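Local coordinates for protein nucleoporin nup120 (Schizosaccharomyces pombe, PDB 4GQ2) that serves as a structural component of the nuclear pore complex, the assembly through which cargo passes between nucleus and cytoplasm, at residues R544-E554 / V681-S692. Numbering follows the deposited sequence.
Sequences RDPYLIESFDE and VLDSILKKFQVS
Ile549 and Asp553 face Lys688 and Phe689 where the short helix 548-553 crosses the 681-692 part of helix 672-703, the axes of these segments 9.3 Å and their directions 57° apart. The chain has just left strand 539-544, whose last residue, Arg544, is backbone hydrogen-bonded to Lys6 of strand 3-11; the contact joins the end of the propeller sheet to what is probably the helical domain. Ile549 is a knob in a hole formed by Ile685, Lys688, Phe689 and Ser692. With CG1 anti to the backbone N (chi1 -168°), that atom lies over the centre of the Phe689 ring, 3.8 Å from the centroid, in a CH-π contact; CD1 goes on to Ser692 CB, and CG2 meets Ile685 CG2. Alongside this apolar patch runs a salt-bridge network. The two terminal nitrogens of Arg544 each bond one oxygen of Glu550, NH1 to OE1 at 2.7 Å and NH2 to OE2 at 2.8 Å, both oxygens close to the guanidinium plane. Glu550 OE1 also accepts the Tyr547 N-H on the anti side, tilted out of the carboxylate plane, which helps fix the carboxylate's rotation. Lys688 lays its aliphatic chain across Asp553, CD 3.5 Å from Asp553 CB, and its NZ makes a long salt bridge of 3.8 Å to Glu550 OE2. Ile685 CD1 presses on one face of that carboxylate, 3.4 Å from Glu550 CD, and also touches Tyr547 CD1.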
ATOM      1  N   ARG A 544     -12.561 -19.787   1.564  1.00 52.63           N
ATOM      2  CA  ARG A 544     -13.639 -18.847   1.876  1.00 54.10           C
ATOM      3  C   ARG A 544     -14.698 -18.864   0.783  1.00 59.17           C
ATOM      4  O   ARG A 544     -14.422 -19.243  -0.361  1.00 59.12           O
ATOM      5  CB  ARG A 544     -13.098 -17.423   2.091  1.00 65.40           C
ATOM      6  CG  ARG A 544     -12.307 -16.833   0.928  1.00 56.60           C
ATOM      7  CD  ARG A 544     -11.942 -15.379   1.207  1.00 46.84           C
ATOM      8  NE  ARG A 544     -11.647 -14.626  -0.014  1.00 44.48           N
ATOM      9  CZ  ARG A 544     -12.568 -14.153  -0.855  1.00 44.70           C
ATOM     10  NH1 ARG A 544     -13.862 -14.357  -0.627  1.00 44.56           N
ATOM     11  NH2 ARG A 544     -12.192 -13.477  -1.936  1.00 39.13           N
ATOM     12  N   ASP A 545     -15.915 -18.474   1.156  1.00 76.38           N
ATOM     13  CA  ASP A 545     -17.019 -18.313   0.212  1.00 63.97           C
ATOM     14  C   ASP A 545     -16.899 -16.959  -0.470  1.00 60.55           C
ATOM     15  O   ASP A 545     -16.429 -15.998   0.145  1.00 60.58           O
ATOM     16  CB  ASP A 545     -18.373 -18.399   0.933  1.00 62.94           C
ATOM     17  CG  ASP A 545     -18.744 -19.820   1.341  1.00 79.43           C
ATOM     18  OD1 ASP A 545     -18.108 -20.788   0.866  1.00 80.04           O
ATOM     19  OD2 ASP A 545     -19.691 -19.969   2.139  1.00 82.72           O
ATOM     20  N   PRO A 546     -17.329 -16.872  -1.739  1.00 54.10           N
ATOM     21  CA  PRO A 546     -17.324 -15.576  -2.405  1.00 62.56           C
ATOM     22  C   PRO A 546     -18.411 -14.683  -1.827  1.00 65.82           C
ATOM     23  O   PRO A 546     -19.461 -15.187  -1.415  1.00 62.93           O
ATOM     24  CB  PRO A 546     -17.662 -15.916  -3.872  1.00 67.10           C
ATOM     25  CG  PRO A 546     -17.645 -17.408  -3.977  1.00 67.34           C
ATOM     26  CD  PRO A 546     -17.891 -17.930  -2.596  1.00 56.60           C
ATOM     27  N   TYR A 547     -18.155 -13.377  -1.777  1.00 54.26           N
ATOM     28  CA  TYR A 547     -19.208 -12.424  -1.447  1.00 48.57           C
ATOM     29  C   TYR A 547     -19.938 -12.133  -2.746  1.00 52.30           C
ATOM     30  O   TYR A 547     -19.392 -12.379  -3.831  1.00 56.13           O
ATOM     31  CB  TYR A 547     -18.639 -11.149  -0.819  1.00 52.46           C
ATOM     32  CG  TYR A 547     -17.772 -11.403   0.401  1.00 66.82           C
ATOM     33  CD1 TYR A 547     -16.448 -11.826   0.263  1.00 63.82           C
ATOM     34  CD2 TYR A 547     -18.272 -11.225   1.693  1.00 66.62           C
ATOM     35  CE1 TYR A 547     -15.649 -12.067   1.369  1.00 60.30           C
ATOM     36  CE2 TYR A 547     -17.475 -11.465   2.810  1.00 59.95           C
ATOM     37  CZ  TYR A 547     -16.161 -11.885   2.638  1.00 58.01           C
ATOM     38  OH  TYR A 547     -15.349 -12.137   3.729  1.00 65.24           O
ATOM     39  N   LEU A 548     -21.173 -11.643  -2.637  1.00 50.66           N
ATOM     40  CA  LEU A 548     -21.987 -11.288  -3.804  1.00 49.15           C
ATOM     41  C   LEU A 548     -21.230 -10.476  -4.843  1.00 45.85           C
ATOM     42  O   LEU A 548     -21.338 -10.730  -6.049  1.00 44.79           O
ATOM     43  CB  LEU A 548     -23.228 -10.504  -3.380  1.00 59.56           C
ATOM     44  CG  LEU A 548     -24.535 -11.257  -3.157  1.00 64.25           C
ATOM     45  CD1 LEU A 548     -25.634 -10.259  -2.830  1.00 62.10           C
ATOM     46  CD2 LEU A 548     -24.905 -12.091  -4.375  1.00 57.96           C
ATOM     47  N   ILE A 549     -20.461  -9.503  -4.363  1.00 46.33           N
ATOM     48  CA  ILE A 549     -19.702  -8.611  -5.231  1.00 46.28           C
ATOM     49  C   ILE A 549     -18.763  -9.401  -6.158  1.00 45.02           C
ATOM     50  O   ILE A 549     -18.628  -9.072  -7.338  1.00 49.84           O
ATOM     51  CB  ILE A 549     -18.974  -7.506  -4.412  1.00 37.34           C
ATOM     52  CG1 ILE A 549     -18.430  -6.407  -5.329  1.00 37.53           C
ATOM     53  CG2 ILE A 549     -17.890  -8.093  -3.522  1.00 36.98           C
ATOM     54  CD1 ILE A 549     -19.506  -5.674  -6.098  1.00 34.92           C
ATOM     55  N   GLU A 550     -18.160 -10.462  -5.623  1.00 42.43           N
ATOM     56  CA  GLU A 550     -17.274 -11.336  -6.395  1.00 54.80           C
ATOM     57  C   GLU A 550     -18.008 -12.055  -7.527  1.00 50.77           C
ATOM     58  O   GLU A 550     -17.580 -11.969  -8.678  1.00 48.65           O
ATOM     59  CB  GLU A 550     -16.545 -12.324  -5.481  1.00 53.17           C
ATOM     60  CG  GLU A 550     -15.801 -11.635  -4.347  1.00 57.24           C
ATOM     61  CD  GLU A 550     -14.853 -12.553  -3.611  1.00 54.33           C
ATOM     62  OE1 GLU A 550     -15.203 -12.976  -2.494  1.00 58.83           O
ATOM     63  OE2 GLU A 550     -13.760 -12.842  -4.146  1.00 55.32           O
ATOM     64  N   SER A 551     -19.113 -12.731  -7.203  1.00 46.31           N
ATOM     65  CA  SER A 551     -19.998 -13.350  -8.213  1.00 50.62           C
ATOM     66  C   SER A 551     -20.389 -12.383  -9.341  1.00 52.35           C
ATOM     67  O   SER A 551     -20.404 -12.757 -10.513  1.00 53.28           O
ATOM     68  CB  SER A 551     -21.276 -13.889  -7.560  1.00 59.53           C
ATOM     69  OG  SER A 551     -20.993 -14.625  -6.383  1.00 77.52           O
ATOM     70  N   PHE A 552     -20.692 -11.140  -8.980  1.00 64.86           N
ATOM     71  CA  PHE A 552     -21.101 -10.127  -9.957  1.00 71.43           C
ATOM     72  C   PHE A 552     -19.952  -9.559 -10.790  1.00 71.47           C
ATOM     73  O   PHE A 552     -20.186  -8.942 -11.829  1.00 67.83           O
ATOM     74  CB  PHE A 552     -21.871  -8.995  -9.274  1.00 68.66           C
ATOM     75  CG  PHE A 552     -23.283  -9.356  -8.924  1.00 89.73           C
ATOM     76  CD1 PHE A 552     -23.584  -9.925  -7.696  1.00 86.62           C
ATOM     77  CD2 PHE A 552     -24.314  -9.139  -9.830  1.00102.43           C
ATOM     78  CE1 PHE A 552     -24.883 -10.263  -7.371  1.00 81.92           C
ATOM     79  CE2 PHE A 552     -25.618  -9.475  -9.511  1.00104.02           C
ATOM     80  CZ  PHE A 552     -25.901 -10.037  -8.277  1.00 92.40           C
ATOM     81  N   ASP A 553     -18.718  -9.759 -10.332  1.00 71.50           N
ATOM     82  CA  ASP A 553     -17.539  -9.280 -11.051  1.00 70.95           C
ATOM     83  C   ASP A 553     -17.156 -10.253 -12.161  1.00 68.44           C
ATOM     84  O   ASP A 553     -17.071  -9.865 -13.325  1.00 86.94           O
ATOM     85  CB  ASP A 553     -16.364  -9.083 -10.089  1.00 76.01           C
ATOM     86  CG  ASP A 553     -15.258  -8.222 -10.676  1.00 83.63           C
ATOM     87  OD1 ASP A 553     -15.491  -7.009 -10.875  1.00 81.71           O
ATOM     88  OD2 ASP A 553     -14.147  -8.754 -10.913  1.00 77.10           O
ATOM     89  N   GLU A 554     -16.931 -11.513 -11.793  1.00 69.90           N
ATOM     90  CA  GLU A 554     -16.543 -12.545 -12.755  1.00 86.08           C
ATOM     91  C   GLU A 554     -17.745 -13.098 -13.524  1.00 89.41           C
ATOM     92  O   GLU A 554     -18.797 -13.381 -12.943  1.00 80.65           O
ATOM     93  CB  GLU A 554     -15.727 -13.661 -12.084  1.00 73.05           C
ATOM     94  CG  GLU A 554     -16.253 -14.123 -10.735  1.00 92.65           C
ATOM     95  CD  GLU A 554     -15.142 -14.431  -9.746  1.00103.59           C
ATOM     96  OE1 GLU A 554     -14.469 -13.483  -9.272  1.00 83.67           O
ATOM     97  OE2 GLU A 554     -14.952 -15.624  -9.431  1.00103.54           O
ATOM     98  N   VAL A 681      -7.845  -9.834   1.820  1.00 27.05           N
ATOM     99  CA  VAL A 681      -9.219 -10.076   1.380  1.00 28.97           C
ATOM    100  C   VAL A 681      -9.953  -8.753   1.105  1.00 36.03           C
ATOM    101  O   VAL A 681     -10.612  -8.622   0.069  1.00 31.30           O
ATOM    102  CB  VAL A 681     -10.009 -10.948   2.384  1.00 31.86           C
ATOM    103  CG1 VAL A 681     -11.484 -10.997   2.020  1.00 29.36           C
ATOM    104  CG2 VAL A 681      -9.428 -12.350   2.440  1.00 23.79           C
ATOM    105  N   LEU A 682      -9.824  -7.779   2.016  1.00 32.33           N
ATOM    106  CA  LEU A 682     -10.407  -6.445   1.805  1.00 31.66           C
ATOM    107  C   LEU A 682      -9.940  -5.804   0.494  1.00 38.10           C
ATOM    108  O   LEU A 682     -10.762  -5.344  -0.301  1.00 37.92           O
ATOM    109  CB  LEU A 682     -10.116  -5.504   2.984  1.00 28.71           C
ATOM    110  CG  LEU A 682     -10.918  -5.796   4.256  1.00 36.96           C
ATOM    111  CD1 LEU A 682     -10.506  -4.866   5.385  1.00 29.61           C
ATOM    112  CD2 LEU A 682     -12.424  -5.727   4.002  1.00 38.35           C
ATOM    113  N   ASP A 683      -8.626  -5.785   0.273  1.00 34.50           N
ATOM    114  CA  ASP A 683      -8.058  -5.206  -0.941  1.00 34.94           C
ATOM    115  C   ASP A 683      -8.733  -5.832  -2.163  1.00 39.35           C
ATOM    116  O   ASP A 683      -9.145  -5.138  -3.096  1.00 42.46           O
ATOM    117  CB  ASP A 683      -6.543  -5.452  -0.972  1.00 35.16           C
ATOM    118  CG  ASP A 683      -5.892  -4.956  -2.248  1.00 38.23           C
ATOM    119  OD1 ASP A 683      -5.616  -3.748  -2.345  1.00 40.15           O
ATOM    120  OD2 ASP A 683      -5.651  -5.777  -3.156  1.00 49.41           O
ATOM    121  N   SER A 684      -8.858  -7.155  -2.127  1.00 36.48           N
ATOM    122  CA  SER A 684      -9.443  -7.915  -3.220  1.00 34.37           C
ATOM    123  C   SER A 684     -10.947  -7.628  -3.391  1.00 32.23           C
ATOM    124  O   SER A 684     -11.434  -7.490  -4.505  1.00 32.98           O
ATOM    125  CB  SER A 684      -9.163  -9.404  -3.005  1.00 30.21           C
ATOM    126  OG  SER A 684      -9.856 -10.179  -3.951  1.00 50.90           O
ATOM    127  N   ILE A 685     -11.676  -7.528  -2.283  1.00 38.69           N
ATOM    128  CA  ILE A 685     -13.100  -7.182  -2.325  1.00 40.63           C
ATOM    129  C   ILE A 685     -13.317  -5.732  -2.776  1.00 37.91           C
ATOM    130  O   ILE A 685     -14.163  -5.459  -3.636  1.00 42.74           O
ATOM    131  CB  ILE A 685     -13.802  -7.432  -0.964  1.00 49.51           C
ATOM    132  CG1 ILE A 685     -13.672  -8.897  -0.526  1.00 38.69           C
ATOM    133  CG2 ILE A 685     -15.272  -7.037  -1.029  1.00 48.56           C
ATOM    134  CD1 ILE A 685     -13.898  -9.897  -1.633  1.00 41.63           C
ATOM    135  N   LEU A 686     -12.540  -4.813  -2.205  1.00 34.96           N
ATOM    136  CA  LEU A 686     -12.661  -3.383  -2.510  1.00 32.23           C
ATOM    137  C   LEU A 686     -12.408  -3.019  -3.968  1.00 28.64           C
ATOM    138  O   LEU A 686     -13.001  -2.072  -4.466  1.00 33.22           O
ATOM    139  CB  LEU A 686     -11.772  -2.543  -1.590  1.00 30.20           C
ATOM    140  CG  LEU A 686     -12.134  -2.528  -0.100  1.00 32.36           C
ATOM    141  CD1 LEU A 686     -11.022  -1.886   0.691  1.00 38.63           C
ATOM    142  CD2 LEU A 686     -13.443  -1.816   0.184  1.00 37.23           C
ATOM    143  N   LYS A 687     -11.596  -3.789  -4.633  1.00 29.62           N
ATOM    144  CA  LYS A 687     -11.342  -3.562  -6.016  1.00 35.01           C
ATOM    145  C   LYS A 687     -12.530  -3.882  -6.865  1.00 33.34           C
ATOM    146  O   LYS A 687     -12.811  -3.214  -7.793  1.00 35.45           O
ATOM    147  CB  LYS A 687     -10.189  -4.403  -6.476  1.00 20.00           C
ATOM    148  CG  LYS A 687      -8.868  -3.723  -6.401  1.00 20.00           C
ATOM    149  CD  LYS A 687      -7.792  -4.761  -6.455  1.00 20.00           C
ATOM    150  CE  LYS A 687      -6.498  -4.165  -6.912  1.00 20.00           C
ATOM    151  NZ  LYS A 687      -5.376  -4.743  -6.152  1.00 20.00           N
ATOM    152  N   LYS A 688     -13.218  -4.937  -6.530  1.00 33.78           N
ATOM    153  CA  LYS A 688     -14.450  -5.319  -7.211  1.00 32.02           C
ATOM    154  C   LYS A 688     -15.571  -4.330  -6.893  1.00 31.42           C
ATOM    155  O   LYS A 688     -16.310  -3.925  -7.779  1.00 32.27           O
ATOM    156  CB  LYS A 688     -14.828  -6.767  -6.896  1.00 35.75           C
ATOM    157  CG  LYS A 688     -13.700  -7.743  -7.198  1.00 39.69           C
ATOM    158  CD  LYS A 688     -14.181  -9.180  -7.317  1.00 59.15           C
ATOM    159  CE  LYS A 688     -13.079 -10.104  -7.823  1.00 41.80           C
ATOM    160  NZ  LYS A 688     -12.173 -10.515  -6.713  1.00 49.43           N
ATOM    161  N   PHE A 689     -15.660  -3.894  -5.641  1.00 33.64           N
ATOM    162  CA  PHE A 689     -16.598  -2.823  -5.301  1.00 36.33           C
ATOM    163  C   PHE A 689     -16.385  -1.546  -6.126  1.00 36.57           C
ATOM    164  O   PHE A 689     -17.338  -1.022  -6.708  1.00 46.00           O
ATOM    165  CB  PHE A 689     -16.601  -2.530  -3.792  1.00 39.28           C
ATOM    166  CG  PHE A 689     -17.630  -3.318  -3.032  1.00 37.06           C
ATOM    167  CD1 PHE A 689     -18.985  -3.149  -3.295  1.00 37.65           C
ATOM    168  CD2 PHE A 689     -17.251  -4.228  -2.058  1.00 33.35           C
ATOM    169  CE1 PHE A 689     -19.940  -3.879  -2.603  1.00 40.14           C
ATOM    170  CE2 PHE A 689     -18.202  -4.955  -1.355  1.00 40.78           C
ATOM    171  CZ  PHE A 689     -19.548  -4.780  -1.627  1.00 37.73           C
ATOM    172  N   GLN A 690     -15.143  -1.062  -6.182  1.00 37.22           N
ATOM    173  CA  GLN A 690     -14.793   0.152  -6.944  1.00 29.78           C
ATOM    174  C   GLN A 690     -15.189   0.075  -8.422  1.00 29.24           C
ATOM    175  O   GLN A 690     -15.823   0.987  -8.952  1.00 32.46           O
ATOM    176  CB  GLN A 690     -13.295   0.459  -6.818  1.00 25.74           C
ATOM    177  CG  GLN A 690     -12.841   1.658  -7.643  1.00 28.64           C
ATOM    178  CD  GLN A 690     -11.352   1.939  -7.529  1.00 28.34           C
ATOM    179  OE1 GLN A 690     -10.944   3.026  -7.117  1.00 32.71           O
ATOM    180  NE2 GLN A 690     -10.540   0.961  -7.870  1.00 27.10           N
ATOM    181  N   VAL A 691     -14.800  -1.007  -9.083  1.00 25.80           N
ATOM    182  CA  VAL A 691     -15.184  -1.246 -10.477  1.00 27.33           C
ATOM    183  C   VAL A 691     -16.718  -1.308 -10.624  1.00 34.01           C
ATOM    184  O   VAL A 691     -17.282  -0.736 -11.565  1.00 37.14           O
ATOM    185  CB  VAL A 691     -14.482  -2.522 -11.015  1.00 35.44           C
ATOM    186  CG1 VAL A 691     -15.109  -3.033 -12.310  1.00 29.90           C
ATOM    187  CG2 VAL A 691     -12.981  -2.268 -11.179  1.00 26.58           C
ATOM    188  N   SER A 692     -17.387  -1.959  -9.671  1.00 29.15           N
ATOM    189  CA  SER A 692     -18.842  -2.061  -9.690  1.00 33.68           C
ATOM    190  C   SER A 692     -19.506  -0.682  -9.570  1.00 34.29           C
ATOM    191  O   SER A 692     -20.350  -0.317 -10.393  1.00 34.96           O
ATOM    192  CB  SER A 692     -19.321  -3.001  -8.576  1.00 39.46           C
ATOM    193  OG  SER A 692     -20.698  -2.817  -8.293  1.00 47.37           O
TER